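Polymerase X (PDB 2W9M) probably catalyses template-directed DNA synthesis as a family X repair polymerase and also carries a zinc-binding domain of the polymerase/histidinol phosphatase type. Local coordinates at residues A[158-163]-A[194-199]; A[204-209]-A[235-240]; A[298-303]-A[310-315]; A[347-352]-A[392-397]; A[408-413]-A[443-448]. One frame throughout, in Å; residues are numbered along the deposited sequence.

Contact 1 (A[158-163]-A[194-199]); sequences RQRQSL and TVRAAE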
# COMPACT_ATOMS: atom_id res chain seq x y z
N ARG A 158 5.33 -9.11 14.25
CA ARG A 158 6.13 -8.77 13.07
C ARG A 158 7.60 -8.54 13.41
O ARG A 158 7.93 -7.98 14.46
CB ARG A 158 5.54 -7.52 12.41
CG ARG A 158 4.28 -7.77 11.60
CD ARG A 158 3.17 -6.81 11.96
NE ARG A 158 3.39 -5.45 11.47
CZ ARG A 158 2.61 -4.84 10.58
NH1 ARG A 158 1.56 -5.47 10.06
NH2 ARG A 158 2.89 -3.60 10.19
N GLN A 159 8.49 -8.98 12.52
CA GLN A 159 9.91 -8.71 12.69
C GLN A 159 10.23 -7.33 12.16
O GLN A 159 11.12 -6.64 12.66
CB GLN A 159 10.76 -9.75 11.95
CG GLN A 159 11.21 -10.92 12.81
CD GLN A 159 12.41 -11.64 12.22
OE1 GLN A 159 13.29 -11.01 11.63
NE2 GLN A 159 12.45 -12.96 12.38
N ARG A 160 9.49 -6.92 11.13
CA ARG A 160 9.64 -5.60 10.55
C ARG A 160 8.27 -4.94 10.41
O ARG A 160 7.26 -5.62 10.22
CB ARG A 160 10.36 -5.69 9.21
CG ARG A 160 11.88 -5.76 9.33
CD ARG A 160 12.57 -5.68 7.96
NE ARG A 160 13.89 -5.06 8.05
CZ ARG A 160 14.18 -3.84 7.58
NH1 ARG A 160 13.25 -3.12 6.98
NH2 ARG A 160 15.41 -3.35 7.71
N GLN A 161 8.24 -3.61 10.51
CA GLN A 161 6.99 -2.86 10.45
C GLN A 161 6.74 -2.31 9.05
O GLN A 161 7.66 -2.17 8.26
CB GLN A 161 7.02 -1.71 11.45
CG GLN A 161 7.24 -2.15 12.89
CD GLN A 161 6.17 -3.10 13.36
OE1 GLN A 161 5.02 -3.03 12.92
NE2 GLN A 161 6.54 -4.01 14.26
N SER A 162 5.48 -2.00 8.75
CA SER A 162 5.14 -1.38 7.47
C SER A 162 5.63 0.06 7.49
O SER A 162 5.77 0.66 8.55
CB SER A 162 3.63 -1.43 7.21
OG SER A 162 2.92 -0.54 8.06
N LEU A 163 5.89 0.61 6.31
CA LEU A 163 6.32 2.00 6.20
C LEU A 163 5.31 2.93 6.85
O LEU A 163 5.67 3.96 7.41
CB LEU A 163 6.51 2.39 4.74
CG LEU A 163 6.91 3.85 4.47
CD1 LEU A 163 8.18 4.21 5.23
CD2 LEU A 163 7.07 4.10 2.98
N THR A 194 9.53 -1.68 3.83
CA THR A 194 9.44 -2.29 5.15
C THR A 194 10.49 -1.65 6.06
O THR A 194 11.55 -1.24 5.59
CB THR A 194 9.62 -3.81 5.06
OG1 THR A 194 8.35 -4.42 4.82
CG2 THR A 194 10.19 -4.34 6.35
N VAL A 195 10.20 -1.55 7.35
CA VAL A 195 10.99 -0.72 8.26
C VAL A 195 11.34 -1.41 9.58
O VAL A 195 10.47 -1.98 10.24
CB VAL A 195 10.24 0.59 8.55
CG1 VAL A 195 10.49 1.04 9.97
CG2 VAL A 195 10.64 1.66 7.55
N ARG A 196 12.61 -1.34 9.97
CA ARG A 196 13.06 -2.00 11.19
C ARG A 196 12.59 -1.30 12.46
O ARG A 196 12.38 -1.93 13.49
CB ARG A 196 14.59 -2.13 11.21
CG ARG A 196 15.33 -0.81 11.05
CD ARG A 196 16.84 -1.02 11.00
NE ARG A 196 17.51 -0.62 12.24
CZ ARG A 196 17.46 -1.30 13.38
NH1 ARG A 196 16.75 -2.42 13.47
NH2 ARG A 196 18.11 -0.85 14.44
N ALA A 197 12.42 0.02 12.38
CA ALA A 197 11.97 0.79 13.52
C ALA A 197 11.56 2.21 13.14
O ALA A 197 11.90 2.70 12.07
CB ALA A 197 13.06 0.84 14.59
N ALA A 198 10.81 2.86 14.03
CA ALA A 198 10.56 4.29 13.89
C ALA A 198 11.81 5.03 14.33
O ALA A 198 12.07 5.19 15.52
CB ALA A 198 9.37 4.70 14.74
N GLU A 199 12.60 5.47 13.35
CA GLU A 199 13.86 6.15 13.64
C GLU A 199 13.74 7.66 13.50
O GLU A 199 13.16 8.17 12.54
CB GLU A 199 14.97 5.62 12.73
CG GLU A 199 15.48 4.23 13.09
CD GLU A 199 16.26 3.57 11.96
OE1 GLU A 199 17.51 3.48 12.07
OE2 GLU A 199 15.63 3.15 10.97
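Gln161 and Val195 pair where the two-residue strand 161-162 runs antiparallel to the start of strand 194-203, in the mixed sheet that is consistent with the palm of a family X polymerase. Backbone bonds come first. Gln161 N donates to Val195 O and Val195 N returns the bond to Gln161 O, both at 2.8 Å, and Thr194 CA adds a CH-O contact to the same Gln161 O. The pairing is brief: one step on, Ser162 faces Thr194 without such bonds, and its hydroxyl caps helix 163-176 at Ala165 N.

Apolar contact is carried by an arginine stem. Arg160, extended from CG to NE, passes over the Thr194 methyl, so that Thr194 CG2 lies only 3.2 Å from Arg160 CB and equally near Arg160 CD. On the buried side Leu163 CD1 meets Val195 CG2 at 4.2 Å, and Leu163 also packs on helix 526-535.

The polar ends go to different partners. The Arg160 guanidinium takes Arg196 N over one face, with a long, weak ion pair to Asp187, whereas Arg196 bends off to a salt bridge with Glu234. The Gln161 carboxamide, its NE2 bonded to Phe155 O, bends back (chi2 -59°) toward Arg158. There Arg158 NE reaches Gln161 OE1 at 3.3 Å, from 43° out of the carbonyl plane.

Contact 2 (A[204-209]-A[235-240]); sequences GTPDDV and IACAPA
Val209 CG1 stands opposite the backbone N (chi1 173°), which carries this branch to Ile235, while Cys237 has its sulfur turned to a chi1 of 32°, off the staggered positions, that sets it beside Pro206. The valine methyl Val209 CG1 meets both Ile235 CG2 and Ile235 CD1 at 4.2 Å, the two side chains lying aslant. Cys237 SG sits 4.0 Å from Pro206 CD, and Val209 CG2 lies a little farther from the same sulfur. The first turn of helix 206-212 is thus laid against strand 231-238, in a layer that Leu224 of the neighbouring strand also shares.

One backbone bond ties the residue ahead of the helix cap to Ala238: Gly204 N donates to Ala238 O at 2.9 Å. Gly204 adopts a positive phi (136°), and its carbonyl O comes within 3.4 Å of Cys237 CB. Immediately afterwards Thr205 and Asp208 form a capping box. Thr205 N gives a 2.7 Å bond to Asp208 OD2, while a weak capping bond runs from Asp207 N to Thr205 OG1.

Away from any annotated site, the contact is mainly apolar packing with a single backbone bond across it. Its chemically distinctive member is the thiol: a bound mercury ion lies about 3 Å from the Cys237 side chain, consistent with the affinity of soft mercury for a cysteine sulfur, here in a buried residue.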
# COMPACT_ATOMS: atom_id res chain seq x y z
N GLY A 204 20.50 17.74 20.82
CA GLY A 204 20.32 17.85 22.25
C GLY A 204 20.94 16.65 22.94
O GLY A 204 21.69 15.90 22.31
N THR A 205 20.64 16.47 24.21
CA THR A 205 21.23 15.38 24.99
C THR A 205 20.17 14.34 25.36
O THR A 205 18.98 14.64 25.37
CB THR A 205 21.91 15.92 26.27
OG1 THR A 205 20.91 16.33 27.21
CG2 THR A 205 22.81 17.11 25.93
N PRO A 206 20.62 13.11 25.66
CA PRO A 206 19.70 12.02 26.03
C PRO A 206 18.76 12.39 27.18
O PRO A 206 17.74 11.73 27.38
CB PRO A 206 20.64 10.89 26.45
CG PRO A 206 21.91 11.16 25.70
CD PRO A 206 22.02 12.66 25.61
N ASP A 207 19.11 13.43 27.94
CA ASP A 207 18.26 13.90 29.02
C ASP A 207 17.16 14.81 28.48
O ASP A 207 16.03 14.80 28.98
CB ASP A 207 19.09 14.66 30.06
CG ASP A 207 20.17 13.79 30.68
OD1 ASP A 207 19.82 12.77 31.31
OD2 ASP A 207 21.36 14.14 30.54
N ASP A 208 17.49 15.59 27.46
CA ASP A 208 16.50 16.42 26.78
C ASP A 208 15.38 15.55 26.23
O ASP A 208 14.20 15.87 26.39
CB ASP A 208 17.16 17.20 25.64
CG ASP A 208 18.19 18.20 26.13
OD1 ASP A 208 17.96 18.82 27.19
OD2 ASP A 208 19.23 18.37 25.45
N VAL A 209 15.76 14.44 25.60
CA VAL A 209 14.82 13.50 25.02
C VAL A 209 14.08 12.74 26.11
O VAL A 209 12.88 12.48 26.00
CB VAL A 209 15.54 12.48 24.12
CG1 VAL A 209 14.58 11.39 23.66
CG2 VAL A 209 16.19 13.17 22.94
N ILE A 235 15.92 6.81 18.83
CA ILE A 235 16.16 8.24 18.74
C ILE A 235 17.63 8.49 19.00
O ILE A 235 18.16 8.11 20.03
CB ILE A 235 15.28 9.02 19.74
CG1 ILE A 235 13.80 8.81 19.40
CG2 ILE A 235 15.64 10.50 19.73
CD1 ILE A 235 12.84 9.54 20.32
N ALA A 236 18.29 9.11 18.02
CA ALA A 236 19.70 9.44 18.16
C ALA A 236 19.84 10.94 18.22
O ALA A 236 19.23 11.66 17.43
CB ALA A 236 20.50 8.87 16.99
N CYS A 237 20.64 11.42 19.17
CA CYS A 237 20.83 12.85 19.34
C CYS A 237 22.30 13.27 19.21
O CYS A 237 23.20 12.43 19.22
CB CYS A 237 20.25 13.32 20.67
SG CYS A 237 20.34 12.08 21.99
N ALA A 238 22.52 14.58 19.10
CA ALA A 238 23.85 15.13 18.89
C ALA A 238 23.84 16.62 19.19
O ALA A 238 22.79 17.26 19.17
CB ALA A 238 24.30 14.89 17.46
N PRO A 239 25.02 17.19 19.50
CA PRO A 239 25.14 18.64 19.65
C PRO A 239 24.84 19.32 18.32
O PRO A 239 25.04 18.71 17.28
CB PRO A 239 26.62 18.84 19.99
CG PRO A 239 27.07 17.52 20.53
CD PRO A 239 26.28 16.49 19.79
N ALA A 240 24.37 20.56 18.36
CA ALA A 240 24.01 21.28 17.14
C ALA A 240 25.11 21.22 16.08
O ALA A 240 24.82 21.21 14.88
CB ALA A 240 23.65 22.72 17.45

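Contact 3 (A[298-303]-A[310-315]); sequences FRPAEY and DLWQTL
In the connection between helix 287-293 of the polymerase part and strand 329-333, the first strand of the zinc-binding domain, Arg299 lies flat on Trp312 in a cation-pi stack. The guanidinium and indole planes are 8° apart, centres 4.2 Å from each other. A fully extended chain, with CG anti to the backbone N (chi1 -179°), spreads Arg299 along the ring system: CB rests over the six-membered ring's edge, CG over the indole centre, and Arg299 CD 3.6 Å from the centroid of the Trp312 five-membered ring in a CH-pi contact. Gln313 CG covers the opposite face, so the indole is sandwiched.

The guanidinium is fixed in its plane from the side. Arg299 NE and Arg299 NH2 both donate to Tyr303 O, at 2.9 Å and 3.1 Å, and NH2 has a salt bridge with Asp309 besides. Phe298 O comes to 3.1 Å from Trp312 CH2, and Pro300 CD meets Trp312 CZ3 at 3.7 Å. A second CH-pi contact continues the packing, Leu315 CD1 standing 3.9 Å from the centroid of the Tyr303 ring, whose hydroxyl bonds to Pro316 O.

Residues 301-302 form a short 3-10 turn. Around the two segments, helix 253-264 touches Arg299 through Phe255 and Gln258, while Leu503 of helix 499-505 touches Leu315; helices of both parts of the chain therefore border this linker.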
# COMPACT_ATOMS: atom_id res chain seq x y z
N PHE A 298 26.53 16.41 -3.27
CA PHE A 298 25.45 16.07 -2.35
C PHE A 298 24.63 14.93 -2.92
O PHE A 298 24.21 14.97 -4.07
CB PHE A 298 24.56 17.28 -2.09
CG PHE A 298 23.54 17.05 -1.00
CD1 PHE A 298 23.82 17.41 0.31
CD2 PHE A 298 22.32 16.48 -1.29
CE1 PHE A 298 22.89 17.19 1.32
CE2 PHE A 298 21.38 16.27 -0.29
CZ PHE A 298 21.67 16.62 1.01
N ARG A 299 24.40 13.91 -2.09
CA ARG A 299 23.63 12.74 -2.50
C ARG A 299 22.31 12.68 -1.73
O ARG A 299 22.29 12.38 -0.53
CB ARG A 299 24.45 11.46 -2.26
CG ARG A 299 23.77 10.17 -2.67
CD ARG A 299 24.75 9.00 -2.60
NE ARG A 299 24.13 7.72 -2.92
CZ ARG A 299 24.77 6.56 -2.93
NH1 ARG A 299 26.06 6.51 -2.62
NH2 ARG A 299 24.13 5.44 -3.23
N PRO A 300 21.20 12.98 -2.43
CA PRO A 300 19.86 13.07 -1.82
C PRO A 300 19.47 11.78 -1.12
O PRO A 300 19.79 10.69 -1.61
CB PRO A 300 18.95 13.32 -3.02
CG PRO A 300 19.84 13.89 -4.08
CD PRO A 300 21.17 13.23 -3.88
N ALA A 301 18.78 11.89 0.01
CA ALA A 301 18.38 10.72 0.79
C ALA A 301 17.60 9.70 -0.04
O ALA A 301 17.61 8.51 0.27
CB ALA A 301 17.57 11.14 2.02
N GLU A 302 16.93 10.18 -1.08
CA GLU A 302 16.17 9.30 -1.97
C GLU A 302 17.08 8.31 -2.69
O GLU A 302 16.63 7.23 -3.09
CB GLU A 302 15.38 10.10 -3.00
CG GLU A 302 14.34 11.05 -2.44
CD GLU A 302 14.82 12.49 -2.40
OE1 GLU A 302 16.02 12.72 -2.11
OE2 GLU A 302 14.00 13.39 -2.67
N TYR A 303 18.34 8.69 -2.88
CA TYR A 303 19.27 7.90 -3.68
C TYR A 303 20.35 7.18 -2.88
O TYR A 303 21.41 6.85 -3.41
CB TYR A 303 19.95 8.79 -4.73
CG TYR A 303 18.99 9.47 -5.69
CD1 TYR A 303 19.27 10.74 -6.20
CD2 TYR A 303 17.82 8.85 -6.08
CE1 TYR A 303 18.40 11.36 -7.08
CE2 TYR A 303 16.94 9.46 -6.96
CZ TYR A 303 17.24 10.71 -7.45
OH TYR A 303 16.36 11.32 -8.32
N ASP A 310 25.86 3.20 -8.35
CA ASP A 310 26.50 3.51 -9.63
C ASP A 310 25.60 4.32 -10.57
O ASP A 310 26.04 4.76 -11.63
CB ASP A 310 26.95 2.22 -10.32
CG ASP A 310 27.86 1.38 -9.44
OD1 ASP A 310 28.52 1.94 -8.54
OD2 ASP A 310 27.91 0.14 -9.65
N LEU A 311 24.35 4.54 -10.16
CA LEU A 311 23.36 5.19 -11.02
C LEU A 311 23.02 6.63 -10.62
O LEU A 311 22.70 7.45 -11.48
CB LEU A 311 22.05 4.39 -11.00
CG LEU A 311 22.09 2.95 -11.49
CD1 LEU A 311 20.82 2.22 -11.09
CD2 LEU A 311 22.30 2.90 -13.00
N TRP A 312 23.09 6.93 -9.33
CA TRP A 312 22.39 8.10 -8.78
C TRP A 312 22.70 9.48 -9.37
O TRP A 312 21.89 10.40 -9.21
CB TRP A 312 22.48 8.12 -7.24
CG TRP A 312 23.75 8.69 -6.69
CD1 TRP A 312 24.86 8.00 -6.31
CD2 TRP A 312 24.02 10.07 -6.44
NE1 TRP A 312 25.82 8.87 -5.85
CE2 TRP A 312 25.33 10.15 -5.92
CE3 TRP A 312 23.30 11.25 -6.62
CZ2 TRP A 312 25.93 11.36 -5.57
CZ3 TRP A 312 23.88 12.45 -6.27
CH2 TRP A 312 25.19 12.50 -5.75
N GLN A 313 23.84 9.64 -10.04
CA GLN A 313 24.19 10.93 -10.65
C GLN A 313 23.57 11.09 -12.05
O GLN A 313 23.64 12.15 -12.67
CB GLN A 313 25.70 11.12 -10.71
CG GLN A 313 26.38 10.83 -9.38
CD GLN A 313 27.69 11.57 -9.22
OE1 GLN A 313 27.83 12.72 -9.64
NE2 GLN A 313 28.66 10.92 -8.58
N THR A 314 22.94 10.02 -12.51
CA THR A 314 22.19 10.01 -13.76
C THR A 314 20.75 10.48 -13.54
O THR A 314 20.08 10.92 -14.46
CB THR A 314 22.16 8.58 -14.34
OG1 THR A 314 23.43 8.29 -14.94
CG2 THR A 314 21.08 8.43 -15.39
N LEU A 315 20.30 10.38 -12.29
CA LEU A 315 18.91 10.66 -11.95
C LEU A 315 18.64 12.14 -11.70
O LEU A 315 19.56 12.89 -11.36
CB LEU A 315 18.50 9.83 -10.73
CG LEU A 315 18.76 8.33 -10.87
CD1 LEU A 315 18.46 7.61 -9.57
CD2 LEU A 315 17.94 7.75 -12.02

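Contact 4 (A[347-352]-A[392-397]); sequences MAEATL and AGLPIV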
# COMPACT_ATOMS: atom_id res chain seq x y z
N MET A 347 -15.89 9.98 -1.80
CA MET A 347 -14.54 9.81 -2.34
C MET A 347 -14.14 10.98 -3.23
O MET A 347 -13.04 11.52 -3.10
CB MET A 347 -14.41 8.48 -3.10
CG MET A 347 -14.61 7.25 -2.22
SD MET A 347 -13.23 6.97 -1.09
CE MET A 347 -11.96 6.45 -2.23
N ALA A 348 -15.03 11.39 -4.14
CA ALA A 348 -14.75 12.53 -5.01
C ALA A 348 -14.53 13.82 -4.22
O ALA A 348 -13.56 14.54 -4.45
CB ALA A 348 -15.86 12.71 -6.04
N GLU A 349 -15.44 14.11 -3.30
CA GLU A 349 -15.28 15.25 -2.39
C GLU A 349 -13.94 15.17 -1.67
O GLU A 349 -13.25 16.17 -1.51
CB GLU A 349 -16.41 15.31 -1.36
CG GLU A 349 -17.50 16.32 -1.63
CD GLU A 349 -18.74 15.71 -2.25
OE1 GLU A 349 -19.78 15.61 -1.55
OE2 GLU A 349 -18.68 15.30 -3.44
N ALA A 350 -13.59 13.97 -1.23
CA ALA A 350 -12.34 13.76 -0.50
C ALA A 350 -11.11 14.11 -1.35
O ALA A 350 -10.18 14.75 -0.86
CB ALA A 350 -12.24 12.32 0.01
N THR A 351 -11.10 13.70 -2.62
CA THR A 351 -9.93 13.95 -3.46
C THR A 351 -9.79 15.44 -3.77
O THR A 351 -8.69 15.92 -4.07
CB THR A 351 -9.92 13.14 -4.78
OG1 THR A 351 -10.38 13.96 -5.86
CG2 THR A 351 -10.79 11.91 -4.68
N LEU A 352 -10.89 16.17 -3.68
CA LEU A 352 -10.88 17.61 -3.91
C LEU A 352 -10.33 18.38 -2.71
O LEU A 352 -9.56 19.32 -2.87
CB LEU A 352 -12.27 18.12 -4.28
CG LEU A 352 -12.75 17.90 -5.71
CD1 LEU A 352 -14.11 18.55 -5.93
CD2 LEU A 352 -11.75 18.44 -6.71
N ALA A 392 -23.82 17.33 -11.47
CA ALA A 392 -23.74 18.15 -10.27
C ALA A 392 -22.37 18.82 -10.11
O ALA A 392 -22.13 19.52 -9.13
CB ALA A 392 -24.07 17.31 -9.04
N GLY A 393 -21.48 18.60 -11.07
CA GLY A 393 -20.20 19.30 -11.10
C GLY A 393 -19.03 18.58 -10.46
O GLY A 393 -17.99 19.19 -10.21
N LEU A 394 -19.17 17.28 -10.21
CA LEU A 394 -18.06 16.49 -9.66
C LEU A 394 -17.15 15.93 -10.74
O LEU A 394 -17.62 15.29 -11.69
CB LEU A 394 -18.59 15.36 -8.77
CG LEU A 394 -19.10 15.78 -7.39
CD1 LEU A 394 -19.39 14.55 -6.56
CD2 LEU A 394 -18.08 16.66 -6.69
N PRO A 395 -15.83 16.15 -10.61
CA PRO A 395 -14.84 15.73 -11.61
C PRO A 395 -14.52 14.24 -11.48
O PRO A 395 -13.67 13.88 -10.66
CB PRO A 395 -13.60 16.56 -11.25
CG PRO A 395 -14.02 17.48 -10.12
CD PRO A 395 -15.19 16.83 -9.47
N ILE A 396 -15.18 13.41 -12.27
CA ILE A 396 -15.01 11.96 -12.19
C ILE A 396 -14.73 11.33 -13.55
O ILE A 396 -15.25 11.77 -14.58
CB ILE A 396 -16.25 11.27 -11.56
CG1 ILE A 396 -16.63 11.94 -10.24
CG2 ILE A 396 -15.99 9.78 -11.35
CD1 ILE A 396 -17.84 11.31 -9.59
N VAL A 397 -13.91 10.28 -13.54
CA VAL A 397 -13.64 9.47 -14.72
C VAL A 397 -14.01 8.03 -14.38
O VAL A 397 -13.56 7.48 -13.38
CB VAL A 397 -12.15 9.58 -15.13
CG1 VAL A 397 -11.75 8.43 -16.03
CG2 VAL A 397 -11.88 10.91 -15.81
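Leu394 CD1 touches both Ala348 CB, 4.0 Å away, and Glu349 OE2, 3.3 Å away, where helix 344-353 meets the approach to strand 396-403 in the beta-alpha barrel of the polymerase/histidinol phosphatase domain. The glutamate chain, bent at chi2 (100°), starts away from the leucine but swings its carboxylate back across it at about a right angle, making an oxygen-to-methyl contact and not a polar bond. One turn along the helix, the end of Leu352 meets the Pro395 ring, with Leu352 CD1 4.1 Å from Pro395 CD. Ile396 CD1 closes the apolar patch at 4.3 Å from Ala348 CB. No hydrogen bond crosses the contact.

The next shell fixes the approach. Helix 376-391 ends in a Schellman motif at Gly393, whose positive phi (95°) turns the chain toward Leu394 and Pro395. Leu359, on the intervening strand 358-364, is in backbone hydrogen bonding with Pro395 and Val397 and also packs on Ala348. Leu389 of helix 376-391 supports both Leu394 and Ile396.

The join is therefore between the helix that follows the barrel's first strand and the beginning of its third, with the Ile396 side chain about 12 Å from that of the zinc ligand His332. The backbone there is held as well: Ile396 O accepts hydrogen bonds from Gln390 NE2 and Arg549 NH2.

Contact 5 (A[408-413]-A[443-448]); sequences GSLDFP and IRAVSH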
# COMPACT_ATOMS: atom_id res chain seq x y z
N GLY A 408 -5.85 -15.51 -19.17
CA GLY A 408 -5.37 -14.26 -19.73
C GLY A 408 -6.47 -13.35 -20.25
O GLY A 408 -6.23 -12.18 -20.56
N SER A 409 -7.69 -13.88 -20.34
CA SER A 409 -8.83 -13.10 -20.82
C SER A 409 -9.39 -12.21 -19.70
O SER A 409 -9.08 -12.41 -18.53
CB SER A 409 -9.92 -14.02 -21.37
OG SER A 409 -10.46 -14.85 -20.35
N LEU A 410 -10.21 -11.23 -20.08
CA LEU A 410 -10.73 -10.24 -19.14
C LEU A 410 -12.14 -10.55 -18.65
O LEU A 410 -12.95 -11.14 -19.37
CB LEU A 410 -10.65 -8.84 -19.75
CG LEU A 410 -9.38 -8.02 -19.53
CD1 LEU A 410 -8.15 -8.90 -19.30
CD2 LEU A 410 -9.17 -7.04 -20.67
N ASP A 411 -12.44 -10.13 -17.42
CA ASP A 411 -13.69 -10.45 -16.75
C ASP A 411 -14.94 -9.83 -17.41
O ASP A 411 -16.04 -10.35 -17.27
CB ASP A 411 -13.60 -10.05 -15.27
CG ASP A 411 -14.69 -10.70 -14.42
OD1 ASP A 411 -15.20 -11.77 -14.81
OD2 ASP A 411 -15.02 -10.14 -13.35
N PHE A 412 -14.76 -8.71 -18.11
CA PHE A 412 -15.86 -8.07 -18.82
C PHE A 412 -15.72 -8.21 -20.34
O PHE A 412 -14.60 -8.23 -20.86
CB PHE A 412 -15.94 -6.58 -18.47
CG PHE A 412 -16.55 -6.30 -17.13
CD1 PHE A 412 -17.66 -7.01 -16.70
CD2 PHE A 412 -16.04 -5.30 -16.31
CE1 PHE A 412 -18.23 -6.74 -15.48
CE2 PHE A 412 -16.60 -5.03 -15.09
CZ PHE A 412 -17.71 -5.75 -14.67
N PRO A 413 -16.85 -8.29 -21.05
CA PRO A 413 -16.83 -8.35 -22.52
C PRO A 413 -16.31 -7.03 -23.09
O PRO A 413 -16.38 -6.00 -22.42
CB PRO A 413 -18.31 -8.53 -22.88
CG PRO A 413 -18.97 -9.03 -21.63
CD PRO A 413 -18.22 -8.39 -20.51
N ILE A 443 0.81 -11.19 -19.98
CA ILE A 443 1.16 -10.66 -21.29
C ILE A 443 -0.09 -10.52 -22.14
O ILE A 443 -0.28 -9.52 -22.84
CB ILE A 443 2.16 -11.57 -22.03
CG1 ILE A 443 3.54 -11.48 -21.38
CG2 ILE A 443 2.26 -11.16 -23.48
CD1 ILE A 443 4.55 -12.40 -22.01
N ARG A 444 -0.95 -11.54 -22.08
CA ARG A 444 -2.22 -11.54 -22.79
C ARG A 444 -3.12 -10.39 -22.35
O ARG A 444 -3.72 -9.71 -23.18
CB ARG A 444 -2.93 -12.88 -22.58
CG ARG A 444 -4.41 -12.89 -22.95
CD ARG A 444 -4.65 -13.65 -24.24
NE ARG A 444 -5.69 -14.65 -24.08
CZ ARG A 444 -6.94 -14.52 -24.52
NH1 ARG A 444 -7.30 -13.42 -25.17
NH2 ARG A 444 -7.82 -15.49 -24.31
N ALA A 445 -3.19 -10.16 -21.04
CA ALA A 445 -4.06 -9.12 -20.50
C ALA A 445 -3.58 -7.70 -20.80
O ALA A 445 -4.39 -6.83 -21.11
CB ALA A 445 -4.24 -9.31 -19.00
N VAL A 446 -2.27 -7.46 -20.70
CA VAL A 446 -1.74 -6.13 -20.96
C VAL A 446 -1.62 -5.84 -22.45
O VAL A 446 -1.28 -4.73 -22.85
CB VAL A 446 -0.35 -5.91 -20.29
CG1 VAL A 446 -0.47 -6.00 -18.77
CG2 VAL A 446 0.66 -6.92 -20.81
N SER A 447 -1.92 -6.85 -23.27
CA SER A 447 -1.89 -6.69 -24.72
C SER A 447 -3.27 -6.35 -25.29
O SER A 447 -3.42 -6.15 -26.50
CB SER A 447 -1.35 -7.96 -25.39
OG SER A 447 0.04 -8.12 -25.16
N HIS A 448 -4.27 -6.31 -24.42
CA HIS A 448 -5.65 -6.03 -24.84
C HIS A 448 -5.72 -4.62 -25.41
O HIS A 448 -5.02 -3.72 -24.95
CB HIS A 448 -6.59 -6.19 -23.65
CG HIS A 448 -8.05 -6.21 -24.01
ND1 HIS A 448 -8.75 -5.07 -24.35
CD2 HIS A 448 -8.94 -7.23 -24.05
CE1 HIS A 448 -10.00 -5.39 -24.60
NE2 HIS A 448 -10.15 -6.69 -24.43
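Arg444 reaches from the C-terminal part of helix 435-446 over the backbone of Gly408 and Ser409. Its CB touches Gly408 O at 3.9 Å; Arg444 CG, set anti to the backbone N (chi1 164°), presses closer, 3.1 Å from the same oxygen. Bends at chi2 and chi3 then fold the chain over the loop. Arg444 NE lies 4.1 Å from Gly408 C, and the guanidinium turns one face to Gly408 C and Ser409 N; at the tip Arg444 NH2 comes to 3.9 Å from Ser409 CB. The contact is packing of a flat cation over peptide atoms, without a hydrogen bond across it. Gly408 has a positive phi (107°) and no side chain, and its backbone lies against the arginine stem, while the Ser409 hydroxyl bonds to Asp407.

Leu410 forms the second, apolar half. One methyl, Leu410 CD1, meets Ala445 CB at 3.9 Å. The other, Leu410 CD2, lies over the face of the His448 imidazole, 3.7 Å from its centroid, a CH-pi contact. Both ring nitrogens are hydrogen-bonded, ND1 with Leu450 N and NE2 with Asp414 OD1, which should restrain the ring's rotation.

The loop after strand 396-403 is thereby packed on the helix that precedes strand 453-454. Leu410 also touches Val402 of strand 396-403 and Leu417 of helix 414-417; its side chain is about 10 Å from that of the zinc ligand Glu401.

Overall arrangement
The five contacts follow in series along the chain, each closing before the next opens. Contacts 1 and 2 share the mixed sheet of the polymerase part, in which strands 194-203 and 231-238 are neighbours; their centres are about 23 Å apart. Contact 3 lies in the connection that leads to the zinc-binding domain, about 24 Å from contact 1 and about 37 Å from contact 4, centre to centre. Contacts 4 and 5, with centres about 29 Å apart, belong to the seven-stranded parallel barrel that holds the zinc ions, and strand 396-403 leads from one toward the other. With about 56 Å between the centres of contacts 2 and 5, the spacing reflects an extended molecule whose two parts have their own packing yet touch beside contacts 1 and 3.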